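Local coordinates for putative amidohydrolase/peptidase (Burkholderia cenocepacia, PDB 4WJB), which probably hydrolyses non-peptide carbon-nitrogen bonds, as a zinc-dependent member of the peptidase M20 family, at residues 29-32 with 33-36; 262-265 with 266-270; 342-345 with 346-349. All coordinates share one frame; numbering follows the deposited sequence.

Interaction 1: residues 29-32 with 33-36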
loop_
_atom_site.group_PDB
_atom_site.type_symbol
_atom_site.label_atom_id
_atom_site.label_comp_id
_atom_site.label_asym_id
_atom_site.label_seq_id
_atom_site.Cartn_x
_atom_site.Cartn_y
_atom_site.Cartn_z
ATOM N N GLU A 29 -32.175 18.594 -21.757
ATOM C CA GLU A 29 -31.636 19.907 -21.407
ATOM C C GLU A 29 -32.465 20.562 -20.298
ATOM O O GLU A 29 -31.918 21.134 -19.357
ATOM C CB GLU A 29 -31.587 20.819 -22.638
ATOM C CG GLU A 29 -30.606 20.372 -23.717
ATOM C CD GLU A 29 -29.153 20.518 -23.295
ATOM O OE1 GLU A 29 -28.667 21.668 -23.238
ATOM O OE2 GLU A 29 -28.500 19.486 -23.023
ATOM N N ARG A 30 -33.786 20.460 -20.411
ATOM C CA ARG A 30 -34.695 21.062 -19.437
ATOM C C ARG A 30 -34.576 20.404 -18.062
ATOM O O ARG A 30 -34.510 21.083 -17.034
ATOM C CB ARG A 30 -36.139 20.977 -19.941
ATOM C CG ARG A 30 -37.195 21.351 -18.908
ATOM C CD ARG A 30 -37.097 22.815 -18.500
ATOM N NE ARG A 30 -38.172 23.182 -17.581
ATOM C CZ ARG A 30 -38.082 23.115 -16.255
ATOM N NH1 ARG A 30 -36.959 22.698 -15.684
ATOM N NH2 ARG A 30 -39.114 23.466 -15.498
ATOM N N MET A 31 -34.545 19.080 -18.045
ATOM C CA MET A 31 -34.460 18.362 -16.782
ATOM C C MET A 31 -33.103 18.608 -16.121
ATOM O O MET A 31 -33.004 18.659 -14.898
ATOM C CB MET A 31 -34.691 16.867 -16.996
ATOM C CG MET A 31 -34.861 16.088 -15.706
ATOM S SD MET A 31 -36.430 16.443 -14.883
ATOM C CE MET A 31 -37.594 15.559 -15.913
ATOM N N ALA A 32 -32.069 18.797 -16.937
ATOM C CA ALA A 32 -30.711 18.998 -16.430
ATOM C C ALA A 32 -30.564 20.336 -15.709
ATOM O O ALA A 32 -29.568 20.581 -15.036
ATOM C CB ALA A 32 -29.702 18.899 -17.561
ATOM N N GLN A 33 -31.560 21.201 -15.854
ATOM C CA GLN A 33 -31.572 22.463 -15.128
ATOM C C GLN A 33 -31.821 22.228 -13.641
ATOM O O GLN A 33 -31.342 22.980 -12.788
ATOM C CB GLN A 33 -32.643 23.396 -15.696
ATOM C CG GLN A 33 -32.465 23.726 -17.165
ATOM C CD GLN A 33 -33.626 24.529 -17.710
ATOM O OE1 GLN A 33 -34.549 24.876 -16.976
ATOM N NE2 GLN A 33 -33.590 24.825 -19.004
ATOM N N ILE A 34 -32.580 21.183 -13.335
ATOM C CA ILE A 34 -32.960 20.901 -11.958
ATOM C C ILE A 34 -31.793 20.262 -11.209
ATOM O O ILE A 34 -31.511 19.071 -11.358
ATOM C CB ILE A 34 -34.200 19.994 -11.896
ATOM C CG1 ILE A 34 -35.329 20.595 -12.744
ATOM C CG2 ILE A 34 -34.665 19.810 -10.460
ATOM C CD1 ILE A 34 -36.571 19.728 -12.802
ATOM N N GLY A 35 -31.111 21.076 -10.411
ATOM C CA GLY A 35 -29.926 20.635 -9.698
ATOM C C GLY A 35 -28.653 20.852 -10.499
ATOM O O GLY A 35 -27.640 20.197 -10.251
ATOM N N ALA A 36 -28.707 21.766 -11.464
ATOM C CA ALA A 36 -27.544 22.083 -12.291
ATOM C C ALA A 36 -26.361 22.570 -11.444
ATOM O O ALA A 36 -26.534 23.365 -10.520
ATOM C CB ALA A 36 -27.910 23.131 -13.338
#

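Interaction 2: residues 262-265 with 266-270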
loop_
_atom_site.group_PDB
_atom_site.type_symbol
_atom_site.label_atom_id
_atom_site.label_comp_id
_atom_site.label_asym_id
_atom_site.label_seq_id
_atom_site.Cartn_x
_atom_site.Cartn_y
_atom_site.Cartn_z
ATOM N N VAL A 262 -2.971 -11.853 -10.697
ATOM C CA VAL A 262 -4.361 -11.431 -10.815
ATOM C C VAL A 262 -4.582 -10.804 -12.187
ATOM O O VAL A 262 -5.569 -11.104 -12.856
ATOM C CB VAL A 262 -4.765 -10.438 -9.700
ATOM C CG1 VAL A 262 -6.092 -9.754 -10.037
ATOM C CG2 VAL A 262 -4.872 -11.161 -8.364
ATOM N N GLU A 263 -3.644 -9.965 -12.621
ATOM C CA GLU A 263 -3.720 -9.392 -13.959
ATOM C C GLU A 263 -3.693 -10.479 -15.027
ATOM O O GLU A 263 -4.435 -10.417 -16.006
ATOM C CB GLU A 263 -2.582 -8.409 -14.213
ATOM C CG GLU A 263 -2.684 -7.760 -15.590
ATOM C CD GLU A 263 -1.516 -6.860 -15.910
ATOM O OE1 GLU A 263 -1.712 -5.624 -15.945
ATOM O OE2 GLU A 263 -0.404 -7.389 -16.133
ATOM N N VAL A 264 -2.831 -11.472 -14.832
ATOM C CA VAL A 264 -2.754 -12.607 -15.750
ATOM C C VAL A 264 -4.103 -13.317 -15.859
ATOM O O VAL A 264 -4.548 -13.686 -16.956
ATOM C CB VAL A 264 -1.671 -13.612 -15.299
ATOM C CG1 VAL A 264 -1.922 -14.996 -15.906
ATOM C CG2 VAL A 264 -0.284 -13.097 -15.660
ATOM N N LEU A 265 -4.766 -13.494 -14.721
ATOM C CA LEU A 265 -6.068 -14.153 -14.707
ATOM C C LEU A 265 -7.131 -13.354 -15.473
ATOM O O LEU A 265 -7.901 -13.926 -16.238
ATOM C CB LEU A 265 -6.526 -14.399 -13.269
ATOM C CG LEU A 265 -5.755 -15.497 -12.527
ATOM C CD1 LEU A 265 -6.334 -15.701 -11.137
ATOM C CD2 LEU A 265 -5.773 -16.805 -13.315
ATOM N N GLY A 266 -7.172 -12.040 -15.264
ATOM C CA GLY A 266 -8.119 -11.197 -15.972
ATOM C C GLY A 266 -7.916 -11.274 -17.472
ATOM O O GLY A 266 -8.871 -11.425 -18.243
ATOM N N ARG A 267 -6.658 -11.200 -17.890
ATOM C CA ARG A 267 -6.328 -11.228 -19.311
ATOM C C ARG A 267 -6.510 -12.614 -19.909
ATOM O O ARG A 267 -6.725 -12.754 -21.114
ATOM C CB ARG A 267 -4.891 -10.742 -19.526
ATOM C CG ARG A 267 -4.690 -9.294 -19.111
ATOM C CD ARG A 267 -3.277 -8.809 -19.405
ATOM N NE ARG A 267 -3.162 -7.370 -19.183
ATOM C CZ ARG A 267 -2.062 -6.658 -19.402
ATOM N NH1 ARG A 267 -0.967 -7.251 -19.857
ATOM N NH2 ARG A 267 -2.062 -5.351 -19.174
ATOM N N ARG A 268 -6.437 -13.639 -19.068
ATOM C CA ARG A 268 -6.603 -15.014 -19.530
ATOM C C ARG A 268 -8.047 -15.287 -19.932
ATOM O O ARG A 268 -8.306 -16.038 -20.873
ATOM C CB ARG A 268 -6.169 -16.008 -18.451
ATOM C CG ARG A 268 -6.208 -17.464 -18.911
ATOM C CD ARG A 268 -6.003 -18.419 -17.750
ATOM N NE ARG A 268 -4.639 -18.384 -17.228
ATOM C CZ ARG A 268 -4.250 -19.031 -16.134
ATOM N NH1 ARG A 268 -5.125 -19.753 -15.446
ATOM N NH2 ARG A 268 -2.992 -18.956 -15.721
ATOM N N TYR A 269 -8.987 -14.674 -19.219
ATOM C CA TYR A 269 -10.405 -14.867 -19.504
ATOM C C TYR A 269 -11.019 -13.653 -20.198
ATOM O O TYR A 269 -12.158 -13.277 -19.923
ATOM C CB TYR A 269 -11.168 -15.177 -18.216
ATOM C CG TYR A 269 -10.821 -16.517 -17.611
ATOM C CD1 TYR A 269 -9.760 -16.651 -16.724
ATOM C CD2 TYR A 269 -11.554 -17.650 -17.929
ATOM C CE1 TYR A 269 -9.442 -17.879 -16.171
ATOM C CE2 TYR A 269 -11.246 -18.879 -17.382
ATOM C CZ TYR A 269 -10.192 -18.988 -16.506
ATOM O OH TYR A 269 -9.894 -20.217 -15.966
ATOM N N ALA A 270 -10.250 -13.045 -21.096
ATOM C CA ALA A 270 -10.729 -11.938 -21.917
ATOM C C ALA A 270 -11.837 -12.429 -22.846
ATOM O O ALA A 270 -11.872 -13.609 -23.196
ATOM C CB ALA A 270 -9.577 -11.337 -22.717
#

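Interaction 3: residues 342-345 with 346-349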
loop_
_atom_site.group_PDB
_atom_site.type_symbol
_atom_site.label_atom_id
_atom_site.label_comp_id
_atom_site.label_asym_id
_atom_site.label_seq_id
_atom_site.Cartn_x
_atom_site.Cartn_y
_atom_site.Cartn_z
ATOM N N PRO A 342 -27.964 -12.793 -15.806
ATOM C CA PRO A 342 -28.309 -12.891 -17.224
ATOM C C PRO A 342 -29.639 -12.201 -17.477
ATOM O O PRO A 342 -30.557 -12.331 -16.667
ATOM C CB PRO A 342 -28.414 -14.400 -17.461
ATOM C CG PRO A 342 -28.758 -14.960 -16.118
ATOM C CD PRO A 342 -28.010 -14.102 -15.133
ATOM N N PHE A 343 -29.738 -11.457 -18.569
ATOM C CA PHE A 343 -31.021 -10.868 -18.936
ATOM C C PHE A 343 -31.794 -11.854 -19.788
ATOM O O PHE A 343 -31.263 -12.892 -20.178
ATOM C CB PHE A 343 -30.818 -9.529 -19.644
ATOM C CG PHE A 343 -30.382 -8.431 -18.715
ATOM C CD1 PHE A 343 -31.249 -7.953 -17.743
ATOM C CD2 PHE A 343 -29.101 -7.899 -18.785
ATOM C CE1 PHE A 343 -30.854 -6.952 -16.866
ATOM C CE2 PHE A 343 -28.699 -6.896 -17.917
ATOM C CZ PHE A 343 -29.573 -6.422 -16.954
ATOM N N ALA A 344 -33.060 -11.546 -20.041
ATOM C CA ALA A 344 -33.935 -12.458 -20.758
ATOM C C ALA A 344 -33.555 -12.548 -22.233
ATOM O O ALA A 344 -33.441 -11.527 -22.912
ATOM C CB ALA A 344 -35.384 -12.023 -20.604
ATOM N N PRO A 345 -33.346 -13.780 -22.728
ATOM C CA PRO A 345 -33.014 -14.026 -24.136
ATOM C C PRO A 345 -33.954 -13.316 -25.109
ATOM O O PRO A 345 -33.483 -12.717 -26.077
ATOM C CB PRO A 345 -33.141 -15.547 -24.257
ATOM C CG PRO A 345 -32.778 -16.043 -22.896
ATOM C CD PRO A 345 -33.350 -15.028 -21.940
ATOM N N ARG A 346 -35.256 -13.364 -24.845
ATOM C CA ARG A 346 -36.232 -12.714 -25.712
ATOM C C ARG A 346 -36.074 -11.192 -25.706
ATOM O O ARG A 346 -36.252 -10.541 -26.735
ATOM C CB ARG A 346 -37.660 -13.101 -25.304
ATOM C CG ARG A 346 -38.019 -14.551 -25.620
ATOM C CD ARG A 346 -39.464 -14.872 -25.255
ATOM N NE ARG A 346 -40.415 -14.012 -25.956
ATOM C CZ ARG A 346 -40.883 -14.250 -27.177
ATOM N NH1 ARG A 346 -40.491 -15.327 -27.847
ATOM N NH2 ARG A 346 -41.746 -13.411 -27.733
ATOM N N CYS A 347 -35.738 -10.629 -24.549
ATOM C CA CYS A 347 -35.519 -9.188 -24.449
ATOM C C CYS A 347 -34.240 -8.777 -25.162
ATOM O O CYS A 347 -34.203 -7.758 -25.856
ATOM C CB CYS A 347 -35.466 -8.745 -22.987
ATOM S SG CYS A 347 -37.070 -8.769 -22.175
ATOM N N ILE A 348 -33.198 -9.582 -24.981
ATOM C CA ILE A 348 -31.914 -9.361 -25.629
ATOM C C ILE A 348 -32.054 -9.388 -27.142
ATOM O O ILE A 348 -31.606 -8.469 -27.829
ATOM C CB ILE A 348 -30.884 -10.422 -25.199
ATOM C CG1 ILE A 348 -30.547 -10.268 -23.714
ATOM C CG2 ILE A 348 -29.643 -10.335 -26.064
ATOM C CD1 ILE A 348 -29.735 -11.425 -23.151
ATOM N N ASP A 349 -32.681 -10.443 -27.656
ATOM C CA ASP A 349 -32.932 -10.567 -29.089
ATOM C C ASP A 349 -33.800 -9.432 -29.620
ATOM O O ASP A 349 -33.583 -8.941 -30.726
ATOM C CB ASP A 349 -33.588 -11.915 -29.408
ATOM C CG ASP A 349 -32.675 -13.089 -29.108
ATOM O OD1 ASP A 349 -31.501 -12.853 -28.749
ATOM O OD2 ASP A 349 -33.125 -14.246 -29.240
#

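Interaction 1: residues 29-32 with 33-36
Arg30 and Met31 meet Gln33 and Ile34 where helix 21-31 gives way to two successive beta turns, type I from Met31 to Ile34 and type II from Gln33 to Ala36. Backbone hydrogen bonds define the exit: Gln33 N reaches Arg30 O at 3.2 Å and Ile34 N reaches Met31 O at 3.0 Å. Both are i to i+3 bonds, and the second closes the type I turn. Ala36 N then bonds to Gln33 O, closing the second turn.

Among the polar side chains, Gln33 runs back across Arg30 at about a right angle. Its CG packs 3.3 Å from Arg30 O, and Gln33 OE1 lies 3.6 Å from Arg30 CD, with the amide and guanidinium planes 15° apart. Arg30 is bent at chi2 (65°), which brings its end back toward Gln33 and Ile34, whose CG1 lies at the guanidinium edge. Arg30 also packs on Trp61 of helix 49-64.

Met31 and Ile34 are buried and form the apolar part. Met31 also packs on Leu113 of helix 109-124, so the turn sits against neighbouring helices. Within it, Met31 SD touches Ile34 CD1 at 3.9 Å.

Interaction 2: residues 262-265 with 266-270
Arg267 lies back along the last turns of helix 251-268 to meet Glu263, one turn earlier. Its CB sits 3.6 Å from Glu263 O, and CG comes nearer to the same oxygen, at 3.3 Å. CD passes the CG of Glu263, and NE follows at 3.6 Å from that CG. At the tip, CZ stands 3.5 Å from Glu263 CD. That carbon lies over the centre of one guanidinium face with the carboxylate and guanidinium planes 14° apart, and the two observations together make this a stack. Arg267 NH2 and Glu263 OE1 form a salt bridge of 3.3 Å, but OE1 hangs over the guanidinium face and takes no N-H, which makes the bridge purely electrostatic. Arg267 is extended from CG to NE, while Glu263 has CG anti to its backbone N (chi1 -178°), which lets the two groups overlap.

Elsewhere on the helix, Leu265 and Arg268 run side by side, with CD2 of Leu265 3.7 Å from Arg268 NH1, over a guanidinium face. Leu265 O lies in plane at the edge of the Tyr269 ring, whose OH hydrogen-bonds to Glu310. Met245 of the second subunit packs on Arg267. The backbone bond from Arg267 N to Glu263 O (3.0 Å) shows the alpha-helical spacing that sets Glu263 and Arg267 one turn apart, an i to i+4 salt-bridge pair near the C-terminal end of a helix in the M20 dimerisation domain.

Interaction 3: residues 342-345 with 346-349
A local helix-start contact packs Phe343 and Ala344 against the first turn of helix 345-357, which opens with Pro345 just after strand 329-342. Ala344 holds the N-cap position and Pro345 is the first helical residue, where its lack of an N-H costs no helical hydrogen bond. The i to i+4 pattern begins at once: Ile348 N bonds to Ala344 O at 2.9 Å, and Asp349 N bonds to Pro345 O at 2.9 Å.

Ile348 and Cys347 pack back on the residues before the helix. Ile348 has CG1 anti to its carbonyl carbon (chi1 -66°), which lays CG1 3.3 Å from Ala344 O and carries CD1 on to Phe343, 4.1 Å from its CB. The ring of Phe343 turns away from this helix and packs instead on Val220 and Met384. Cys347 places SG 4.0 Å from Ala344 CB, and both residues also touch Pro381; Cys347 further reaches Tyr200 of strand 198-204.

The charged ends have partners beyond the turn. Arg346, bent at chi3, forms a salt bridge through NH2 with Glu423, and Asp349 OD1 forms one with Arg352. Backbone bonds of Phe343 with Thr221 and of Ala344 with Thr382 hold the incoming chain beside two strands. Taken together, this is a strand-to-helix connection with an N-cap followed by proline at N1, set beside strands 198-204 and 382-387, the former carrying the zinc ligand His203.

In the fold
From the N terminus, interaction 1 comes first, turning the chain out of helix 21-31 into the loop before helix 49-64, with the side chain of Met31 about 13 Å from the bound zinc ion. Interaction 2 follows at the end of helix 251-268, on the opposite side of the chain's centre, its centre 41 Å from that of interaction 1. Interaction 3 starts helix 345-357 after strand 329-342. Each closes only a local turn, and all three lie in series, neither nesting nor crossing. Nearest atoms of interactions 2 and 3 stay about 16 Å apart. Interaction 1 packs on helix 109-124 and interaction 3 on strand 198-204, beside zinc ligands Asp107 and His203; interaction 2 lies in the M20 dimerisation range and touches the second subunit.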